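Local coordinates for protein glycoside Hydrolase (Bacteroides uniformis, PDB 5TA0) that probably cleaves agarose as a family 86 glycoside hydrolase of a gut bacterium, and in this engineered variant binds neoagarooctaose, at residues Phe249-Phe252 and Gly258-Asn261; Lys265-Ile270 and Asp276-His281; Tyr414-Asp419 and Thr508-Tyr513. All coordinates share one frame; numbering follows the deposited sequence.

Contact 1. Residues Phe249-Phe252 and Gly258-Asn261; sequences FPDF and GRWN. With AAL (3,6-anhydro-alpha-L-galactopyranose), chain C; GAL (beta-D-galactopyranose), chain B.
Arg259 and Trp260, in the first turn of helix 258-262, grip the loop that carries Phe249 to Phe252. In this beta/alpha barrel the loop follows strand 242-247, and it brings Phe249 to the bound sugar chain. Trp260 presents the edge of its six-membered ring to the face of Phe252, a T-shaped arrangement with ring centroids 4.9 Å apart and planes at 65°. Trp260 CE3 sits over the middle of the Phe252 ring, with Phe252 CD2 as its closest atom at 3.6 Å. The backbone ties the same two residues together, since Trp260 N donates to Phe252 O at 3.2 Å. Helix 298-315 packs on Phe252 through Thr303, Met306 and Ile307, while Trp260 NE1 is hydrogen-bonded to Tyr535 OH.

Arg259 lies along the other part of the loop. Its side chain leaves the helix with CG anti to the backbone N (chi1 -175°) and runs extended to NE, passing close to Asp251 O at CD. At the end of that reach Arg259 NH1 donates a bent hydrogen bond (136° at the hydrogen) to Phe249 O at 2.9 Å, in the carbonyl plane although the oxygen is tilted from the guanidinium plane. One guanidinium face looks at Asp251, whose OD2 is 4.3 Å from Arg259 NH1 and well out of the plane, so at most a charge attraction acts there; Asp251 OD1 forms its salt bridge with Arg295. Arg259 NE, buried here, has no partner in the model.

Phe249, whose carbonyl accepts from Arg259, sends its ring away from the helix and into the glycan pocket. A galactose C6 lies over one face toward the rim, and Phe249 CZ meets the ring oxygen O5 of the anhydrogalactose edge-on, in the ring plane, at 3.3 Å.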
loop_
_atom_site.group_PDB
_atom_site.type_symbol
_atom_site.label_atom_id
_atom_site.label_comp_id
_atom_site.label_asym_id
_atom_site.label_seq_id
_atom_site.Cartn_x
_atom_site.Cartn_y
_atom_site.Cartn_z
ATOM N N PHE A 249 -7.726 8.629 -4.704
ATOM C CA PHE A 249 -6.860 8.905 -5.856
ATOM C C PHE A 249 -5.910 10.034 -5.505
ATOM O O PHE A 249 -6.194 11.191 -5.771
ATOM C CB PHE A 249 -7.706 9.276 -7.101
ATOM C CG PHE A 249 -8.640 8.190 -7.525
ATOM C CD1 PHE A 249 -8.154 7.001 -8.034
ATOM C CD2 PHE A 249 -10.025 8.307 -7.308
ATOM C CE1 PHE A 249 -9.017 5.959 -8.369
ATOM C CE2 PHE A 249 -10.881 7.263 -7.654
ATOM C CZ PHE A 249 -10.375 6.085 -8.179
ATOM N N PRO A 250 -4.780 9.719 -4.832
ATOM C CA PRO A 250 -3.806 10.748 -4.429
ATOM C C PRO A 250 -3.001 11.171 -5.639
ATOM O O PRO A 250 -2.072 10.461 -6.040
ATOM C CB PRO A 250 -2.941 10.037 -3.345
ATOM C CG PRO A 250 -3.043 8.614 -3.697
ATOM C CD PRO A 250 -4.402 8.382 -4.325
ATOM N N ASP A 251 -3.417 12.278 -6.253
ATOM C CA ASP A 251 -2.958 12.725 -7.568
ATOM C C ASP A 251 -2.375 14.133 -7.459
ATOM O O ASP A 251 -2.978 15.129 -7.881
ATOM C CB ASP A 251 -4.127 12.691 -8.561
ATOM C CG ASP A 251 -4.657 11.282 -8.835
ATOM O OD1 ASP A 251 -3.999 10.301 -8.475
ATOM O OD2 ASP A 251 -5.736 11.159 -9.468
ATOM N N PHE A 252 -1.180 14.229 -6.904
ATOM C CA PHE A 252 -0.707 15.485 -6.338
ATOM C C PHE A 252 -0.371 16.556 -7.371
ATOM O O PHE A 252 -0.500 17.766 -7.087
ATOM C CB PHE A 252 0.516 15.218 -5.468
ATOM C CG PHE A 252 0.245 14.364 -4.250
ATOM C CD1 PHE A 252 -1.041 14.106 -3.777
ATOM C CD2 PHE A 252 1.330 13.827 -3.572
ATOM C CE1 PHE A 252 -1.230 13.373 -2.632
ATOM C CE2 PHE A 252 1.130 13.080 -2.430
ATOM C CZ PHE A 252 -0.144 12.839 -1.968
ATOM N N GLY A 258 -1.836 22.371 -7.643
ATOM C CA GLY A 258 -2.958 22.877 -6.902
ATOM C C GLY A 258 -3.705 21.782 -6.139
ATOM O O GLY A 258 -4.275 22.036 -5.105
ATOM N N ARG A 259 -3.703 20.565 -6.679
ATOM C CA ARG A 259 -4.395 19.456 -5.977
ATOM C C ARG A 259 -3.674 19.068 -4.692
ATOM O O ARG A 259 -4.323 18.897 -3.649
ATOM C CB ARG A 259 -4.612 18.261 -6.878
ATOM C CG ARG A 259 -5.431 17.154 -6.225
ATOM C CD ARG A 259 -6.058 16.250 -7.239
ATOM N NE ARG A 259 -6.617 15.017 -6.663
ATOM C CZ ARG A 259 -7.731 14.420 -7.067
ATOM N NH1 ARG A 259 -8.099 13.248 -6.541
ATOM N NH2 ARG A 259 -8.531 14.982 -7.966
ATOM N N TRP A 260 -2.352 18.961 -4.768
ATOM C CA TRP A 260 -1.534 18.817 -3.565
ATOM C C TRP A 260 -1.833 19.932 -2.561
ATOM O O TRP A 260 -2.096 19.699 -1.370
ATOM C CB TRP A 260 -0.053 18.811 -3.912
ATOM C CG TRP A 260 0.792 19.033 -2.688
ATOM C CD1 TRP A 260 1.358 20.216 -2.305
ATOM C CD2 TRP A 260 1.091 18.085 -1.646
ATOM N NE1 TRP A 260 2.002 20.070 -1.094
ATOM C CE2 TRP A 260 1.840 18.773 -0.671
ATOM C CE3 TRP A 260 0.795 16.725 -1.442
ATOM C CZ2 TRP A 260 2.319 18.152 0.479
ATOM C CZ3 TRP A 260 1.289 16.103 -0.300
ATOM C CH2 TRP A 260 2.039 16.818 0.641
ATOM N N ASN A 261 -1.770 21.182 -3.036
ATOM C CA ASN A 261 -1.913 22.325 -2.149
ATOM C C ASN A 261 -3.273 22.423 -1.473
ATOM O O ASN A 261 -3.332 22.860 -0.329
ATOM C CB ASN A 261 -1.619 23.626 -2.894
ATOM C CG ASN A 261 -0.154 23.837 -3.146
ATOM O OD1 ASN A 261 0.707 23.427 -2.372
ATOM N ND2 ASN A 261 0.136 24.520 -4.241
HETATM C C1 AAL C . -14.556 4.739 -9.007
HETATM C C2 AAL C . -15.634 3.740 -8.589
HETATM C C3 AAL C . -15.594 3.606 -7.087
HETATM C C4 AAL C . -14.253 3.112 -6.622
HETATM C C5 AAL C . -13.458 4.366 -6.849
HETATM C C6 AAL C . -14.354 5.413 -6.232
HETATM O O2 AAL C . -15.407 2.457 -9.190
HETATM O O3 AAL C . -15.685 4.922 -6.506
HETATM O O4 AAL C . -14.324 2.860 -5.238
HETATM O O5 AAL C . -13.341 4.542 -8.263
HETATM C C1 GAL B . -14.043 6.603 -13.509
HETATM C C2 GAL B . -14.418 5.456 -12.595
HETATM C C3 GAL B . -14.101 5.777 -11.138
HETATM C C4 GAL B . -12.674 6.290 -10.997
HETATM C C5 GAL B . -12.455 7.454 -11.953
HETATM C C6 GAL B . -11.069 8.051 -11.807
HETATM O O1 GAL B . -14.222 6.262 -14.897
HETATM O O2 GAL B . -15.813 5.175 -12.679
HETATM O O3 GAL B . -14.341 4.568 -10.410
HETATM O O4 GAL B . -11.726 5.256 -11.301
HETATM O O5 GAL B . -12.672 6.969 -13.287
HETATM O O6 GAL B . -10.919 9.161 -12.693
#

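Contact 2. Residues Lys265-Ile270 and Asp276-His281; sequences KQFIDI and DFFTIH. With EDO (1,2-ethanediol), chain L.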
loop_
_atom_site.group_PDB
_atom_site.type_symbol
_atom_site.label_atom_id
_atom_site.label_comp_id
_atom_site.label_asym_id
_atom_site.label_seq_id
_atom_site.Cartn_x
_atom_site.Cartn_y
_atom_site.Cartn_z
ATOM N N LYS A 265 -1.678 18.732 1.446
ATOM C CA LYS A 265 -1.005 19.802 2.185
ATOM C C LYS A 265 -1.892 20.306 3.337
ATOM O O LYS A 265 -1.435 20.454 4.474
ATOM C CB LYS A 265 -0.595 20.947 1.249
ATOM C CG LYS A 265 0.223 22.067 1.910
ATOM C CD LYS A 265 -0.694 23.250 2.242
ATOM C CE LYS A 265 -0.028 24.615 2.462
ATOM N NZ LYS A 265 0.751 24.780 3.697
ATOM N N GLN A 266 -3.151 20.607 3.028
ATOM C CA GLN A 266 -4.096 21.086 4.022
ATOM C C GLN A 266 -4.427 20.056 5.073
ATOM O O GLN A 266 -4.600 20.410 6.241
ATOM C CB GLN A 266 -5.398 21.580 3.360
ATOM C CG GLN A 266 -5.237 22.699 2.340
ATOM C CD GLN A 266 -4.522 23.916 2.882
ATOM O OE1 GLN A 266 -4.710 24.311 4.034
ATOM N NE2 GLN A 266 -3.657 24.487 2.066
ATOM N N PHE A 267 -4.546 18.779 4.683
ATOM C CA PHE A 267 -4.829 17.752 5.664
ATOM C C PHE A 267 -3.689 17.632 6.694
ATOM O O PHE A 267 -3.926 17.586 7.897
ATOM C CB PHE A 267 -5.067 16.406 4.998
ATOM C CG PHE A 267 -5.348 15.290 5.966
ATOM C CD1 PHE A 267 -6.481 15.276 6.751
ATOM C CD2 PHE A 267 -4.471 14.223 6.081
ATOM C CE1 PHE A 267 -6.758 14.225 7.616
ATOM C CE2 PHE A 267 -4.727 13.187 6.963
ATOM C CZ PHE A 267 -5.857 13.177 7.725
ATOM N N ILE A 268 -2.443 17.670 6.211
ATOM C CA ILE A 268 -1.307 17.646 7.115
ATOM C C ILE A 268 -1.337 18.886 8.010
ATOM O O ILE A 268 -1.121 18.757 9.223
ATOM C CB ILE A 268 0.014 17.495 6.320
ATOM C CG1 ILE A 268 0.072 16.077 5.706
ATOM C CG2 ILE A 268 1.234 17.809 7.165
ATOM C CD1 ILE A 268 1.154 15.878 4.659
ATOM N N ASP A 269 -1.606 20.062 7.424
ATOM C CA ASP A 269 -1.615 21.298 8.214
ATOM C C ASP A 269 -2.719 21.343 9.265
ATOM O O ASP A 269 -2.520 21.877 10.341
ATOM C CB ASP A 269 -1.785 22.510 7.306
ATOM C CG ASP A 269 -0.568 22.817 6.460
ATOM O OD1 ASP A 269 0.516 22.213 6.645
ATOM O OD2 ASP A 269 -0.690 23.670 5.560
ATOM N N ILE A 270 -3.873 20.780 8.943
ATOM C CA ILE A 270 -5.058 20.869 9.814
ATOM C C ILE A 270 -5.135 19.748 10.834
ATOM O O ILE A 270 -5.345 20.001 12.028
ATOM C CB ILE A 270 -6.336 20.888 8.964
ATOM C CG1 ILE A 270 -6.417 22.198 8.181
ATOM C CG2 ILE A 270 -7.597 20.725 9.808
ATOM C CD1 ILE A 270 -7.401 22.103 7.021
ATOM N N ASP A 276 -2.690 9.368 14.234
ATOM C CA ASP A 276 -1.632 8.368 14.516
ATOM C C ASP A 276 -0.992 7.800 13.272
ATOM O O ASP A 276 0.141 7.335 13.314
ATOM C CB ASP A 276 -2.181 7.252 15.394
ATOM C CG ASP A 276 -2.723 7.791 16.694
ATOM O OD1 ASP A 276 -1.906 8.260 17.537
ATOM O OD2 ASP A 276 -3.939 7.814 16.878
ATOM N N PHE A 277 -1.744 7.754 12.170
ATOM C CA PHE A 277 -1.219 7.237 10.913
ATOM C C PHE A 277 -1.938 7.942 9.773
ATOM O O PHE A 277 -3.031 8.510 9.965
ATOM C CB PHE A 277 -1.371 5.694 10.827
ATOM C CG PHE A 277 -2.784 5.195 10.827
ATOM C CD1 PHE A 277 -3.471 4.995 12.033
ATOM C CD2 PHE A 277 -3.446 4.917 9.640
ATOM C CE1 PHE A 277 -4.780 4.535 12.044
ATOM C CE2 PHE A 277 -4.746 4.461 9.658
ATOM C CZ PHE A 277 -5.417 4.280 10.848
ATOM N N PHE A 278 -1.278 7.949 8.615
ATOM C CA PHE A 278 -1.863 8.423 7.359
ATOM C C PHE A 278 -2.294 7.216 6.561
ATOM O O PHE A 278 -1.681 6.147 6.686
ATOM C CB PHE A 278 -0.864 9.276 6.597
ATOM C CG PHE A 278 -0.616 10.635 7.208
ATOM C CD1 PHE A 278 -1.527 11.241 8.088
ATOM C CD2 PHE A 278 0.555 11.333 6.927
ATOM C CE1 PHE A 278 -1.281 12.516 8.605
ATOM C CE2 PHE A 278 0.790 12.577 7.438
ATOM C CZ PHE A 278 -0.114 13.182 8.287
ATOM N N THR A 279 -3.330 7.372 5.748
ATOM C CA THR A 279 -3.840 6.266 4.965
ATOM C C THR A 279 -4.312 6.737 3.589
ATOM O O THR A 279 -4.979 7.804 3.477
ATOM C CB THR A 279 -4.920 5.474 5.735
ATOM O OG1 THR A 279 -5.427 4.446 4.871
ATOM C CG2 THR A 279 -6.042 6.344 6.211
ATOM N N ILE A 280 -3.925 5.971 2.564
ATOM C CA ILE A 280 -4.261 6.232 1.174
ATOM C C ILE A 280 -4.607 4.932 0.482
ATOM O O ILE A 280 -4.297 3.845 0.974
ATOM C CB ILE A 280 -3.135 6.943 0.417
ATOM C CG1 ILE A 280 -1.851 6.092 0.364
ATOM C CG2 ILE A 280 -2.851 8.311 1.024
ATOM C CD1 ILE A 280 -0.703 6.729 -0.403
ATOM N N HIS A 281 -5.247 5.042 -0.677
ATOM C CA HIS A 281 -5.432 3.950 -1.617
ATOM C C HIS A 281 -4.618 4.190 -2.859
ATOM O O HIS A 281 -4.469 5.312 -3.285
ATOM C CB HIS A 281 -6.917 3.813 -1.946
ATOM C CG HIS A 281 -7.731 3.414 -0.758
ATOM N ND1 HIS A 281 -9.107 3.429 -0.750
ATOM C CD2 HIS A 281 -7.352 2.981 0.470
ATOM C CE1 HIS A 281 -9.547 3.013 0.428
ATOM N NE2 HIS A 281 -8.501 2.716 1.173
HETATM C C1 EDO L . -1.779 11.906 18.757
HETATM O O1 EDO L . -2.362 10.608 18.879
HETATM C C2 EDO L . -1.106 12.000 17.400
HETATM O O2 EDO L . -0.315 10.842 17.123
#
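Helix 264-271 runs past strand 277-285 at a distance that only side chains bridge, the nearest alpha carbons, those of Ile268 and Phe278, being 9.2 Å apart. This is helix against strand in the beta/alpha barrel, on the outward side of the parallel sheet; Phe278 is the strand's contribution, met by Phe267 and Ile268 from the helix. The Phe278 ring, set beside the backbone N (chi1 -72°), reaches the helix and touches these two sequence neighbours together. Its CD1 and CE1 atoms lie against Phe267, with Phe278 CE1 3.9 Å from Phe267 CE2. Further round the ring, CZ and CE2 meet Ile268 CG1, Phe278 CZ at 3.9 Å from it.

The two phenyl rings meet obliquely, 5.8 Å between centroids with planes at 54°, and their side chains run antiparallel, each reaching past the other. Phe267 gets there because its CG stands anti to the backbone N (chi1 179°), which swings the ring off the helix toward the strand. Ile268 instead lies across Phe278 at nearly a right angle. Trp264 meets both phenyl rings edge-to-face, and Ser311 of helix 298-315 touches Phe278 as well as Ile268.

Polar side chains of the strand are hydrogen-bonded elsewhere, Thr279 to Glu199 and His281 to Glu203 and Ser324. Between helix and strand the chemistry is therefore purely apolar: aromatic and aliphatic carbons in van der Waals contact, whose relative orientation is probably set by shape and neighbouring rings rather than by directional bonds.

Contact 3. Residues Tyr414-Asp419 and Thr508-Tyr513; sequences YQLWKD and TCVICY. With EDO (1,2-ethanediol), chain O.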
loop_
_atom_site.group_PDB
_atom_site.type_symbol
_atom_site.label_atom_id
_atom_site.label_comp_id
_atom_site.label_asym_id
_atom_site.label_seq_id
_atom_site.Cartn_x
_atom_site.Cartn_y
_atom_site.Cartn_z
ATOM N N TYR A 414 -0.859 -15.656 -3.300
ATOM C CA TYR A 414 -0.536 -16.275 -2.014
ATOM C C TYR A 414 0.286 -17.551 -2.191
ATOM O O TYR A 414 1.098 -17.886 -1.343
ATOM C CB TYR A 414 -1.817 -16.468 -1.167
ATOM C CG TYR A 414 -2.497 -15.133 -0.984
ATOM C CD1 TYR A 414 -3.506 -14.703 -1.842
ATOM C CD2 TYR A 414 -2.051 -14.244 -0.016
ATOM C CE1 TYR A 414 -4.076 -13.441 -1.711
ATOM C CE2 TYR A 414 -2.605 -12.978 0.141
ATOM C CZ TYR A 414 -3.617 -12.568 -0.718
ATOM O OH TYR A 414 -4.162 -11.302 -0.645
ATOM N N GLN A 415 0.107 -18.236 -3.326
ATOM C CA GLN A 415 0.948 -19.358 -3.686
ATOM C C GLN A 415 2.369 -18.888 -3.990
ATOM O O GLN A 415 3.359 -19.492 -3.539
ATOM C CB GLN A 415 0.339 -20.124 -4.878
ATOM C CG GLN A 415 -0.931 -20.841 -4.488
ATOM C CD GLN A 415 -1.773 -21.329 -5.642
ATOM O OE1 GLN A 415 -1.744 -20.796 -6.743
ATOM N NE2 GLN A 415 -2.578 -22.339 -5.356
ATOM N N LEU A 416 2.492 -17.782 -4.695
ATOM C CA LEU A 416 3.797 -17.237 -5.040
ATOM C C LEU A 416 4.594 -16.846 -3.796
ATOM O O LEU A 416 5.791 -17.116 -3.721
ATOM C CB LEU A 416 3.638 -16.032 -5.966
ATOM C CG LEU A 416 4.870 -15.247 -6.388
ATOM C CD1 LEU A 416 5.789 -16.095 -7.244
ATOM C CD2 LEU A 416 4.454 -13.989 -7.125
ATOM N N TRP A 417 3.917 -16.202 -2.845
ATOM C CA TRP A 417 4.573 -15.676 -1.639
ATOM C C TRP A 417 4.564 -16.661 -0.473
ATOM O O TRP A 417 4.969 -16.320 0.639
ATOM C CB TRP A 417 3.914 -14.331 -1.234
ATOM C CG TRP A 417 4.319 -13.215 -2.151
ATOM C CD1 TRP A 417 3.712 -12.852 -3.348
ATOM C CD2 TRP A 417 5.435 -12.322 -2.001
ATOM N NE1 TRP A 417 4.388 -11.822 -3.920
ATOM C CE2 TRP A 417 5.450 -11.476 -3.120
ATOM C CE3 TRP A 417 6.424 -12.154 -1.023
ATOM C CZ2 TRP A 417 6.407 -10.463 -3.277
ATOM C CZ3 TRP A 417 7.352 -11.146 -1.178
ATOM C CH2 TRP A 417 7.352 -10.325 -2.286
ATOM N N LYS A 418 4.110 -17.897 -0.689
ATOM C CA LYS A 418 4.073 -18.910 0.376
ATOM C C LYS A 418 5.487 -19.078 0.977
ATOM O O LYS A 418 6.485 -19.066 0.256
ATOM C CB LYS A 418 3.547 -20.245 -0.174
ATOM C CG LYS A 418 3.180 -21.259 0.877
ATOM C CD LYS A 418 2.753 -22.576 0.252
ATOM C CE LYS A 418 2.180 -23.551 1.255
ATOM N NZ LYS A 418 3.193 -24.042 2.234
ATOM N N ASP A 419 5.546 -19.163 2.304
ATOM C CA ASP A 419 6.782 -19.428 3.037
ATOM C C ASP A 419 7.702 -18.228 3.194
ATOM O O ASP A 419 8.586 -18.274 4.053
ATOM C CB ASP A 419 7.606 -20.598 2.451
ATOM C CG ASP A 419 6.783 -21.819 2.158
ATOM O OD1 ASP A 419 6.158 -22.325 3.098
ATOM O OD2 ASP A 419 6.764 -22.266 0.981
ATOM N N THR A 508 6.710 -11.671 -11.969
ATOM C CA THR A 508 7.458 -11.803 -10.712
ATOM C C THR A 508 7.987 -13.208 -10.615
ATOM O O THR A 508 7.275 -14.176 -10.985
ATOM C CB THR A 508 6.536 -11.510 -9.503
ATOM O OG1 THR A 508 5.898 -10.251 -9.682
ATOM C CG2 THR A 508 7.304 -11.467 -8.191
ATOM N N CYS A 509 9.206 -13.369 -10.094
ATOM C CA CYS A 509 9.654 -14.667 -9.651
ATOM C C CYS A 509 10.060 -14.626 -8.178
ATOM O O CYS A 509 10.533 -13.596 -7.681
ATOM C CB CYS A 509 10.805 -15.225 -10.490
ATOM S SG CYS A 509 12.313 -14.224 -10.542
ATOM N N VAL A 510 9.833 -15.748 -7.509
ATOM C CA VAL A 510 10.340 -15.991 -6.152
ATOM C C VAL A 510 11.213 -17.240 -6.274
ATOM O O VAL A 510 10.697 -18.332 -6.606
ATOM C CB VAL A 510 9.221 -16.187 -5.109
ATOM C CG1 VAL A 510 9.789 -16.641 -3.759
ATOM C CG2 VAL A 510 8.409 -14.904 -4.951
ATOM N N ILE A 511 12.507 -17.055 -6.029
ATOM C CA ILE A 511 13.495 -18.146 -6.133
ATOM C C ILE A 511 13.834 -18.560 -4.719
ATOM O O ILE A 511 14.231 -17.734 -3.895
ATOM C CB ILE A 511 14.736 -17.675 -6.894
ATOM C CG1 ILE A 511 14.364 -17.157 -8.293
ATOM C CG2 ILE A 511 15.763 -18.812 -7.000
ATOM C CD1 ILE A 511 15.352 -16.216 -8.904
ATOM N N CYS A 512 13.619 -19.835 -4.417
ATOM C CA CYS A 512 13.798 -20.370 -3.080
ATOM C C CYS A 512 15.058 -21.241 -3.063
ATOM O O CYS A 512 15.075 -22.307 -3.673
ATOM C CB CYS A 512 12.564 -21.170 -2.646
ATOM S SG CYS A 512 10.979 -20.331 -2.936
ATOM N N TYR A 513 16.097 -20.767 -2.390
ATOM C CA TYR A 513 17.344 -21.548 -2.230
ATOM C C TYR A 513 17.261 -22.279 -0.914
ATOM O O TYR A 513 16.943 -21.669 0.104
ATOM C CB TYR A 513 18.562 -20.654 -2.233
ATOM C CG TYR A 513 18.760 -19.826 -3.486
ATOM C CD1 TYR A 513 19.569 -20.257 -4.531
ATOM C CD2 TYR A 513 18.128 -18.604 -3.641
ATOM C CE1 TYR A 513 19.762 -19.500 -5.673
ATOM C CE2 TYR A 513 18.302 -17.842 -4.783
ATOM C CZ TYR A 513 19.117 -18.283 -5.801
ATOM O OH TYR A 513 19.267 -17.509 -6.917
HETATM C C1 EDO O . -4.397 -10.587 -4.108
HETATM O O1 EDO O . -3.290 -10.248 -3.328
HETATM C C2 EDO O . -3.947 -10.285 -5.516
HETATM O O2 EDO O . -4.365 -8.944 -5.750
#
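Leu416, in the last turn of helix 411-416, lays its two methyls on two residues of strand 508-514, Val510 and Thr508. The strand belongs to the beta-sandwich domain and lies in its nine-stranded sheet between strands 472-481 and 444-451, an arrangement consistent with a seam between barrel and sandwich. Leu416 has the most surface buried of the three. With its CG anti to the backbone N (chi1 176°), the side chain extends to the strand and forks over it: Leu416 CD1 comes to 3.7 Å from Val510 CG2, and CD2 to 4.0 Å from Thr508 CG2. Val510 and Thr508, two apart on an extended strand, both turn toward the helix, and the leucine crosses each of them obliquely.

Val510 touches backbone as well as side chain. Its CG2, beside the backbone N, is 3.6 Å from Leu416 O, a carbonyl near the point where Trp417 leaves the helical path. Arg476 of the neighbouring strand donates to that oxygen and to Lys418 O, and it forms a salt bridge with Asp419. Thr508 gives the contact only its carbon side; its hydroxyl is hydrogen-bonded with Asn450 ND2. Around the trio, Leu478 packs on Leu416, and Asn351 of helix 340-358 touches both Leu416 and Thr508.

The seam thus divides its chemistry: branched aliphatic carbons supply the close fit between helix and sandwich, while the directional, charged hold on the helix end comes largely from arginines, Arg476 on Leu416 O, Lys418 O and Asp419, and Arg45 on Trp417 O.

Contacts 2 and 3 are made by buried residues alone; contact 1 is mostly buried but includes the partly exposed Asp251 and Arg259. Contacts 1 and 2 are neighbours on the same side of the chain's centre, their own centres 12 Å apart. The consecutive helices 258-262 and 264-271 join them, and Trp260 O and Lys265 N are probably hydrogen-bonded across the joint. Contact 3 lies on the opposite side, about 36 Å from contact 1 between centres, and links helix 411-416 to the beta-sandwich. Contact 1, next to the sugar, mixes hydrogen bonds with an aromatic pair. Contact 2 is an aromatic-aliphatic fit within the barrel, and contact 3 a chiefly aliphatic one, probably between domains.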